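Long-range contacts in acyl-coenzyme A oxidase (Caenorhabditis elegans, PDB 5K3J), which catalyses the FAD-dependent first step of peroxisomal beta-oxidation, desaturating the five-carbon omega side chains of CoA-linked ascaroside pheromones with release of hydrogen peroxide: residues I45-V49 and L99-V103; E54-I58 and E72-K76. One frame throughout, in Å; residues are numbered along the deposited sequence.

In the fold
Both contacts belong to the helical N-terminal region of the acyl-CoA oxidase, on the same side of the chain's centre, and their own centres lie about 12 Å apart. Along the chain the segments come in the order 45-49, 54-58, 72-76, 99-103, so contact 2 falls wholly within the span that contact 1 closes. Contact 1 joins helix 36-49 to helix 93-103; contact 2 joins the loop after helix 36-49 to helix 66-82, the next helix in the chain. They meet where Lys-76 NZ of contact 2 hydrogen-bonds Val-103 O of contact 1, and where Leu-55 packs on Val-49. Together they tie three helices and one connection into a compact unit.

Contact 1. Residues I45-V49 and L99-V103; sequences ITDAV and LHREV
Ile-45, Thr-46 and Val-49 on helix 36-49 meet Leu-99, Glu-102 and Val-103 on helix 93-103, a helix-helix packing in the N-terminal alpha-helical region of the acyl-CoA oxidase fold. The two short axes run in roughly the same sense, crossing at -45° with 10.9 Å between them. One methyl of Leu-99 does most of the apolar work: CD1 touches Val-49 CG2 at 3.6 Å and also meets CG2 of Ile-45, whose side chain crosses that of the leucine at about a right angle. With CG anti to the backbone N (chi1 -177°), Leu-99 carries CD1 across to both of these partners. Farther along, Val-103 CG2 rests against Val-49 CG1 at 3.9 Å.

Next to this apolar patch the extended Glu-102 chain brings its carboxylate across the side chain of Thr-46. Thr-46 OG1 lies 2.8 Å from Glu-102 OE2, but the hydroxyl also has Arg-42 O, one turn earlier, as an acceptor within reach, and His-98 NE2 as a further partner, so this cross-helix bond is possible rather than certain. Glu-102 is buried, and its OE2 has its firmer partner in Ser-611 OG.

Around the pair, helix 66-82 lays Leu-80 against Leu-99 and Val-103, while the short helix 612-615 packs Met-613 onto Val-49 and Glu-102.

Contact 2. Residues E54-I58 and E72-K76; sequences ELADI and EGTRK
Ile-58 CD1 lies over one face of the Arg-75 guanidinium, 4.0 Å above its plane and displaced toward the rim, while Ala-56 O and the Glu-72 carboxylate stand at the edge in that plane. The carboxylate is gripped side-on. Arg-75 NE meets Glu-72 OE1 at 2.8 Å in an almost straight bond (177°), and NH2 reaches OE2 at 3.3 Å. The bend in the arginine chain at chi3 (80°) turns the group to meet both oxygens. Glu-72 OE2 takes a second bond, from Ile-58 N at 3.1 Å; this donor stands above the carboxylate plane, on the face opposite to that approached by NH2.

The terminal nitrogens also bind the loop backbone. NH1 donates to Glu-54 O at 3.1 Å, in the carbonyl plane and on a lone pair, NH2 adding a weak bond to the same oxygen and another to Ala-56 O. Putting a methionine in place of Arg-75 is likely to strand the Glu-72 carboxylate without its paired charge and to deprive Glu-54 O of its donors from the helix.

Lys-76, bent at chi2, chi3 and chi4, curls back to the same loop. Its NZ sits 3.0 Å from Leu-55 O, above the carbonyl plane, and forms a salt bridge with Asp-57 OD1 at 3.0 Å; that carboxylate is also paired with Arg-616.

Arg-75 and Lys-76 thus each divide their N-H groups between a carboxylate and backbone carbonyls, while Glu-72 also takes a loop N-H; the two cations probably ease the closeness of the Asp-57 and Glu-72 charges and favour their ionised forms.

Contact 1. Residues I45-V49 and L99-V103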
ATOM      1  N   ILE A  45      13.712  29.229  -7.586  1.00 46.00           N
ATOM      2  CA  ILE A  45      14.556  28.434  -6.700  1.00 44.13           C
ATOM      3  C   ILE A  45      15.075  27.195  -7.418  1.00 43.59           C
ATOM      4  O   ILE A  45      16.263  26.879  -7.356  1.00 45.01           O
ATOM      5  CB  ILE A  45      13.791  28.010  -5.439  1.00 44.22           C
ATOM      6  CG1 ILE A  45      13.457  29.234  -4.587  1.00 42.65           C
ATOM      7  CG2 ILE A  45      14.605  27.036  -4.620  1.00 46.41           C
ATOM      8  CD1 ILE A  45      12.277  29.025  -3.645  1.00 42.02           C
ATOM      9  N   THR A  46      14.171  26.500  -8.102  1.00 32.02           N
ATOM     10  CA  THR A  46      14.526  25.311  -8.869  1.00 31.23           C
ATOM     11  C   THR A  46      15.618  25.629  -9.888  1.00 36.19           C
ATOM     12  O   THR A  46      16.554  24.847 -10.080  1.00 41.01           O
ATOM     13  CB  THR A  46      13.303  24.727  -9.601  1.00 28.92           C
ATOM     14  OG1 THR A  46      12.309  24.338  -8.646  1.00 26.17           O
ATOM     15  CG2 THR A  46      13.701  23.509 -10.416  1.00 29.29           C
ATOM     16  N   ASP A  47      15.489  26.786 -10.531  1.00 46.05           N
ATOM     17  CA  ASP A  47      16.467  27.243 -11.508  1.00 46.19           C
ATOM     18  C   ASP A  47      17.820  27.479 -10.853  1.00 44.32           C
ATOM     19  O   ASP A  47      18.851  27.041 -11.359  1.00 47.36           O
ATOM     20  CB  ASP A  47      15.985  28.527 -12.184  1.00 51.84           C
ATOM     21  CG  ASP A  47      16.940  29.012 -13.255  1.00 52.91           C
ATOM     22  OD1 ASP A  47      17.708  28.181 -13.789  1.00 51.15           O
ATOM     23  OD2 ASP A  47      16.920  30.220 -13.568  1.00 56.69           O
ATOM     24  N   ALA A  48      17.795  28.181  -9.726  1.00 32.60           N
ATOM     25  CA  ALA A  48      19.004  28.517  -8.991  1.00 32.32           C
ATOM     26  C   ALA A  48      19.642  27.270  -8.395  1.00 35.00           C
ATOM     27  O   ALA A  48      20.863  27.192  -8.261  1.00 42.28           O
ATOM     28  CB  ALA A  48      18.702  29.526  -7.898  1.00 33.21           C
ATOM     29  N   VAL A  49      18.808  26.301  -8.033  1.00 38.37           N
ATOM     30  CA  VAL A  49      19.295  25.033  -7.512  1.00 38.21           C
ATOM     31  C   VAL A  49      19.996  24.244  -8.615  1.00 40.40           C
ATOM     32  O   VAL A  49      21.065  23.674  -8.400  1.00 42.87           O
ATOM     33  CB  VAL A  49      18.147  24.196  -6.900  1.00 36.54           C
ATOM     34  CG1 VAL A  49      18.548  22.742  -6.797  1.00 35.17           C
ATOM     35  CG2 VAL A  49      17.768  24.737  -5.528  1.00 37.59           C
ATOM     36  N   LEU A  99      12.202  24.042  -1.236  1.00 30.56           N
ATOM     37  CA  LEU A  99      13.633  23.802  -1.368  1.00 30.54           C
ATOM     38  C   LEU A  99      14.032  22.416  -0.862  1.00 32.29           C
ATOM     39  O   LEU A  99      14.841  21.730  -1.484  1.00 33.35           O
ATOM     40  CB  LEU A  99      14.419  24.880  -0.623  1.00 28.05           C
ATOM     41  CG  LEU A  99      15.935  24.769  -0.743  1.00 27.64           C
ATOM     42  CD1 LEU A  99      16.339  24.883  -2.195  1.00 30.63           C
ATOM     43  CD2 LEU A  99      16.629  25.832   0.092  1.00 26.19           C
ATOM     44  N   HIS A 100      13.452  21.998   0.260  1.00 34.51           N
ATOM     45  CA  HIS A 100      13.810  20.721   0.861  1.00 33.45           C
ATOM     46  C   HIS A 100      13.105  19.554   0.172  1.00 32.66           C
ATOM     47  O   HIS A 100      13.706  18.500  -0.029  1.00 31.42           O
ATOM     48  CB  HIS A 100      13.494  20.733   2.357  1.00 32.72           C
ATOM     49  CG  HIS A 100      14.441  21.567   3.162  1.00 31.87           C
ATOM     50  ND1 HIS A 100      14.310  22.934   3.289  1.00 31.21           N
ATOM     51  CD2 HIS A 100      15.547  21.231   3.868  1.00 30.88           C
ATOM     52  CE1 HIS A 100      15.289  23.401   4.043  1.00 31.40           C
ATOM     53  NE2 HIS A 100      16.053  22.387   4.410  1.00 31.41           N
ATOM     54  N   ARG A 101      11.839  19.741  -0.196  1.00 26.85           N
ATOM     55  CA  ARG A 101      11.106  18.699  -0.913  1.00 25.71           C
ATOM     56  C   ARG A 101      11.774  18.396  -2.248  1.00 25.71           C
ATOM     57  O   ARG A 101      11.704  17.272  -2.741  1.00 23.86           O
ATOM     58  CB  ARG A 101       9.649  19.097  -1.154  1.00 25.35           C
ATOM     59  CG  ARG A 101       8.716  18.930   0.040  1.00 26.12           C
ATOM     60  CD  ARG A 101       7.313  19.405  -0.320  1.00 28.24           C
ATOM     61  NE  ARG A 101       6.381  19.361   0.802  1.00 29.80           N
ATOM     62  CZ  ARG A 101       5.339  20.176   0.922  1.00 31.99           C
ATOM     63  NH1 ARG A 101       5.118  21.100  -0.005  1.00 32.82           N
ATOM     64  NH2 ARG A 101       4.526  20.082   1.968  1.00 33.11           N
ATOM     65  N   GLU A 102      12.417  19.403  -2.832  1.00 28.37           N
ATOM     66  CA  GLU A 102      13.093  19.219  -4.107  1.00 28.10           C
ATOM     67  C   GLU A 102      14.518  18.725  -3.938  1.00 27.03           C
ATOM     68  O   GLU A 102      14.870  17.665  -4.447  1.00 29.95           O
ATOM     69  CB  GLU A 102      13.099  20.514  -4.919  1.00 28.58           C
ATOM     70  CG  GLU A 102      13.945  20.408  -6.181  1.00 29.54           C
ATOM     71  CD  GLU A 102      13.741  21.577  -7.126  1.00 30.93           C
ATOM     72  OE1 GLU A 102      14.706  22.339  -7.356  1.00 31.12           O
ATOM     73  OE2 GLU A 102      12.617  21.734  -7.648  1.00 29.10           O
ATOM     74  N   VAL A 103      15.340  19.496  -3.234  1.00 23.32           N
ATOM     75  CA  VAL A 103      16.750  19.147  -3.068  1.00 23.68           C
ATOM     76  C   VAL A 103      16.922  17.877  -2.237  1.00 26.01           C
ATOM     77  O   VAL A 103      17.499  16.894  -2.704  1.00 22.62           O
ATOM     78  CB  VAL A 103      17.546  20.282  -2.406  1.00 22.96           C
ATOM     79  CG1 VAL A 103      18.990  19.863  -2.196  1.00 23.86           C
ATOM     80  CG2 VAL A 103      17.474  21.533  -3.254  1.00 23.87           C
TER

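Contact 2. Residues E54-I58 and E72-K76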
ATOM      1  N   GLU A  54      26.535  20.255  -6.556  1.00 55.13           N
ATOM      2  CA  GLU A  54      26.651  19.465  -5.331  1.00 56.34           C
ATOM      3  C   GLU A  54      25.272  19.144  -4.739  1.00 50.90           C
ATOM      4  O   GLU A  54      25.142  18.284  -3.849  1.00 51.72           O
ATOM      5  CB  GLU A  54      27.470  20.186  -4.281  1.00 61.11           C
ATOM      6  CG  GLU A  54      28.898  20.493  -4.726  1.00 67.28           C
ATOM      7  CD  GLU A  54      29.028  21.884  -5.304  1.00 70.26           C
ATOM      8  OE1 GLU A  54      28.836  22.874  -4.562  1.00 70.24           O
ATOM      9  OE2 GLU A  54      29.329  21.983  -6.506  1.00 61.19           O
ATOM     10  N   LEU A  55      24.234  19.811  -5.239  1.00 42.35           N
ATOM     11  CA  LEU A  55      22.880  19.621  -4.729  1.00 40.96           C
ATOM     12  C   LEU A  55      22.144  18.505  -5.464  1.00 39.70           C
ATOM     13  O   LEU A  55      20.996  18.210  -5.137  1.00 42.55           O
ATOM     14  CB  LEU A  55      22.094  20.924  -4.838  1.00 42.19           C
ATOM     15  CG  LEU A  55      22.452  22.044  -3.866  1.00 45.33           C
ATOM     16  CD1 LEU A  55      21.387  23.131  -3.893  1.00 48.64           C
ATOM     17  CD2 LEU A  55      22.634  21.497  -2.459  1.00 45.30           C
ATOM     18  N   ALA A  56      22.789  17.904  -6.460  1.00 22.02           N
ATOM     19  CA  ALA A  56      22.184  16.776  -7.160  1.00 19.90           C
ATOM     20  C   ALA A  56      22.326  15.518  -6.316  1.00 19.26           C
ATOM     21  O   ALA A  56      23.244  15.415  -5.508  1.00 21.50           O
ATOM     22  CB  ALA A  56      22.815  16.590  -8.534  1.00 19.72           C
ATOM     23  N   ASP A  57      21.401  14.578  -6.488  1.00 31.37           N
ATOM     24  CA  ASP A  57      21.504  13.285  -5.823  1.00 30.43           C
ATOM     25  C   ASP A  57      22.830  12.631  -6.196  1.00 32.10           C
ATOM     26  O   ASP A  57      23.193  12.598  -7.372  1.00 33.32           O
ATOM     27  CB  ASP A  57      20.334  12.378  -6.210  1.00 28.47           C
ATOM     28  CG  ASP A  57      18.985  12.963  -5.830  1.00 27.92           C
ATOM     29  OD1 ASP A  57      18.926  13.767  -4.880  1.00 26.06           O
ATOM     30  OD2 ASP A  57      17.974  12.613  -6.475  1.00 27.99           O
ATOM     31  N   ILE A  58      23.553  12.122  -5.200  1.00 26.85           N
ATOM     32  CA  ILE A  58      24.878  11.542  -5.426  1.00 27.68           C
ATOM     33  C   ILE A  58      24.786  10.420  -6.465  1.00 28.56           C
ATOM     34  O   ILE A  58      25.697  10.227  -7.269  1.00 28.01           O
ATOM     35  CB  ILE A  58      25.507  11.024  -4.098  1.00 29.62           C
ATOM     36  CG1 ILE A  58      27.005  10.760  -4.268  1.00 30.32           C
ATOM     37  CG2 ILE A  58      24.776   9.793  -3.567  1.00 30.24           C
ATOM     38  CD1 ILE A  58      27.868  11.999  -4.111  1.00 31.69           C
ATOM     39  N   GLU A  72      23.483  10.349   2.868  1.00 33.88           N
ATOM     40  CA  GLU A  72      23.126  11.253   1.781  1.00 34.90           C
ATOM     41  C   GLU A  72      22.177  12.361   2.225  1.00 35.95           C
ATOM     42  O   GLU A  72      22.268  13.492   1.746  1.00 35.87           O
ATOM     43  CB  GLU A  72      22.512  10.459   0.624  1.00 33.63           C
ATOM     44  CG  GLU A  72      21.907  11.293  -0.493  1.00 34.84           C
ATOM     45  CD  GLU A  72      22.928  12.069  -1.316  1.00 34.91           C
ATOM     46  OE1 GLU A  72      24.137  12.052  -0.998  1.00 30.70           O
ATOM     47  OE2 GLU A  72      22.507  12.704  -2.305  1.00 35.72           O
ATOM     48  N   GLY A  73      21.268  12.035   3.135  1.00 26.37           N
ATOM     49  CA  GLY A  73      20.394  13.036   3.714  1.00 24.19           C
ATOM     50  C   GLY A  73      21.209  14.017   4.534  1.00 24.64           C
ATOM     51  O   GLY A  73      20.894  15.201   4.597  1.00 23.23           O
ATOM     52  N   THR A  74      22.271  13.514   5.154  1.00 36.91           N
ATOM     53  CA  THR A  74      23.157  14.330   5.981  1.00 38.50           C
ATOM     54  C   THR A  74      24.119  15.150   5.118  1.00 38.75           C
ATOM     55  O   THR A  74      24.400  16.317   5.421  1.00 38.55           O
ATOM     56  CB  THR A  74      23.961  13.456   6.961  1.00 38.74           C
ATOM     57  OG1 THR A  74      23.082  12.936   7.964  1.00 41.71           O
ATOM     58  CG2 THR A  74      25.053  14.258   7.634  1.00 39.49           C
ATOM     59  N   ARG A  75      24.623  14.534   4.048  1.00 29.84           N
ATOM     60  CA  ARG A  75      25.461  15.238   3.083  1.00 29.49           C
ATOM     61  C   ARG A  75      24.692  16.420   2.499  1.00 29.80           C
ATOM     62  O   ARG A  75      25.165  17.557   2.536  1.00 28.41           O
ATOM     63  CB  ARG A  75      25.919  14.308   1.952  1.00 29.04           C
ATOM     64  CG  ARG A  75      26.797  15.003   0.907  1.00 29.97           C
ATOM     65  CD  ARG A  75      27.056  14.125  -0.306  1.00 28.78           C
ATOM     66  NE  ARG A  75      25.937  14.132  -1.242  1.00 28.34           N
ATOM     67  CZ  ARG A  75      25.751  15.068  -2.165  1.00 31.58           C
ATOM     68  NH1 ARG A  75      26.603  16.079  -2.272  1.00 32.53           N
ATOM     69  NH2 ARG A  75      24.714  14.995  -2.983  1.00 30.61           N
ATOM     70  N   LYS A  76      23.490  16.148   1.996  1.00 31.14           N
ATOM     71  CA  LYS A  76      22.723  17.138   1.256  1.00 32.43           C
ATOM     72  C   LYS A  76      22.178  18.245   2.159  1.00 33.31           C
ATOM     73  O   LYS A  76      22.044  19.385   1.722  1.00 35.63           O
ATOM     74  CB  LYS A  76      21.582  16.456   0.504  1.00 32.10           C
ATOM     75  CG  LYS A  76      21.176  17.180  -0.772  1.00 34.85           C
ATOM     76  CD  LYS A  76      22.110  16.846  -1.929  1.00 36.86           C
ATOM     77  CE  LYS A  76      21.645  15.629  -2.711  1.00 35.85           C
ATOM     78  NZ  LYS A  76      20.353  15.916  -3.377  1.00 37.05           N
TER